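Segregation and condensation protein A (Bacillus subtilis, PDB 5H66) is the kleisin subunit of a bacterial condensin-like complex and probably links SMC with its partners in chromosome condensation and segregation. Local coordinates at residues L50-M53 with L57-I60. Sequence-based numbering, arbitrary orientation.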
loop_
_atom_site.group_PDB
_atom_site.type_symbol
_atom_site.label_atom_id
_atom_site.label_comp_id
_atom_site.label_asym_id
_atom_site.label_seq_id
_atom_site.Cartn_x
_atom_site.Cartn_y
_atom_site.Cartn_z
ATOM N N LEU C 50 -8.558 19.866 12.667
ATOM C CA LEU C 50 -7.860 19.821 11.385
ATOM C C LEU C 50 -8.592 20.640 10.331
ATOM O O LEU C 50 -7.961 21.325 9.518
ATOM C CB LEU C 50 -7.704 18.374 10.912
ATOM C CG LEU C 50 -6.979 17.395 11.832
ATOM C CD1 LEU C 50 -7.183 15.966 11.335
ATOM C CD2 LEU C 50 -5.503 17.723 11.912
ATOM N N GLU C 51 -9.926 20.585 10.328
ATOM C CA GLU C 51 -10.681 21.358 9.347
ATOM C C GLU C 51 -10.594 22.852 9.639
ATOM O O GLU C 51 -10.507 23.666 8.713
ATOM C CB GLU C 51 -12.137 20.898 9.320
ATOM C CG GLU C 51 -12.891 21.306 8.061
ATOM C CD GLU C 51 -12.443 20.530 6.843
ATOM O OE1 GLU C 51 -12.150 19.322 6.986
ATOM O OE2 GLU C 51 -12.386 21.122 5.743
ATOM N N LEU C 52 -10.617 23.229 10.921
ATOM C CA LEU C 52 -10.470 24.638 11.275
ATOM C C LEU C 52 -9.091 25.157 10.887
ATOM O O LEU C 52 -8.955 26.295 10.424
ATOM C CB LEU C 52 -10.725 24.834 12.769
ATOM C CG LEU C 52 -12.193 24.712 13.190
ATOM C CD1 LEU C 52 -12.304 24.471 14.680
ATOM C CD2 LEU C 52 -12.972 25.953 12.783
ATOM N N MET C 53 -8.057 24.327 11.063
ATOM C CA MET C 53 -6.726 24.677 10.581
ATOM C C MET C 53 -6.731 24.924 9.076
ATOM O O MET C 53 -6.067 25.846 8.588
ATOM C CB MET C 53 -5.731 23.568 10.933
ATOM C CG MET C 53 -5.502 23.390 12.418
ATOM S SD MET C 53 -4.648 21.856 12.857
ATOM C CE MET C 53 -2.990 22.218 12.287
ATOM N N LEU C 57 -8.718 29.411 10.567
ATOM C CA LEU C 57 -9.453 29.981 11.688
ATOM C C LEU C 57 -8.832 29.673 13.042
ATOM O O LEU C 57 -9.237 30.279 14.040
ATOM C CB LEU C 57 -10.909 29.484 11.691
ATOM C CG LEU C 57 -11.768 29.728 10.450
ATOM C CD1 LEU C 57 -13.126 29.071 10.616
ATOM C CD2 LEU C 57 -11.922 31.212 10.181
ATOM N N VAL C 58 -7.872 28.755 13.109
ATOM C CA VAL C 58 -7.284 28.324 14.371
ATOM C C VAL C 58 -5.780 28.183 14.183
ATOM O O VAL C 58 -5.316 27.750 13.123
ATOM C CB VAL C 58 -7.913 26.998 14.854
ATOM C CG1 VAL C 58 -7.069 26.355 15.936
ATOM C CG2 VAL C 58 -9.332 27.229 15.353
ATOM N N LEU C 59 -5.015 28.569 15.204
ATOM C CA LEU C 59 -3.578 28.333 15.244
ATOM C C LEU C 59 -3.285 27.184 16.198
ATOM O O LEU C 59 -3.839 27.116 17.299
ATOM C CB LEU C 59 -2.817 29.592 15.679
ATOM C CG LEU C 59 -1.460 29.441 16.382
ATOM C CD1 LEU C 59 -0.395 28.828 15.467
ATOM C CD2 LEU C 59 -0.985 30.784 16.920
ATOM N N ILE C 60 -2.403 26.283 15.767
ATOM C CA ILE C 60 -2.080 25.068 16.502
ATOM C C ILE C 60 -0.591 25.053 16.806
ATOM O O ILE C 60 0.225 25.469 15.976
ATOM C CB ILE C 60 -2.487 23.814 15.701
ATOM C CG1 ILE C 60 -4.002 23.777 15.554
ATOM C CG2 ILE C 60 -1.978 22.540 16.367
ATOM C CD1 ILE C 60 -4.710 23.574 16.842
#
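Leu52 meets both Leu57 and Val58 where helix 39-54 ends and strand 58-62 begins. Its CB lies 3.8 Å from CG2 of Val58, and the two side chains pass at a slant. Its CD2 methyl comes within 3.8 Å of CD1 of Leu57, with the two leucines crossing at about a right angle. The backbone ties the same place together. Leu57 N donates to Leu52 O at 3.1 Å, with a nearly straight N-H...O angle of 171°. This bond clips the turn to the last part of the helix. Val58 N, by contrast, is buried by the contact and has no partner in the model.

Met53 makes the second half of the contact, with Ile60. Its CG stands opposite the carbonyl carbon (chi1 -66°), and this torsion and the extended chi2 carry SD of Met53 to 3.4 Å from CG1 of Ile60. The bend at chi3 (72°) then turns CE of Met53 toward Ile60, 3.8 Å from its CB. The fit is tight: Met53 CG is only 3.5 Å from the same Ile60 CG1. An alanine here would lose the thioether, and Ile60 would probably be left with a gap beside its CG1 branch.

Val58 and Ile60 both turn toward the helix, whereas Leu59, between them, points away and pairs through its backbone with Thr72. The contact folds the end of helix 39-54 against the start of strand 58-62 in a small domain of helices and an antiparallel sheet, consistent with the winged-helix fold of kleisin C-terminal domains. Ile60 and Met53 also pack on a chain of another protein. Leu52 rests on Met14 and Val18 of helix 11-23, and Val58 touches Leu21 of that helix and Ile71 of strand 69-73.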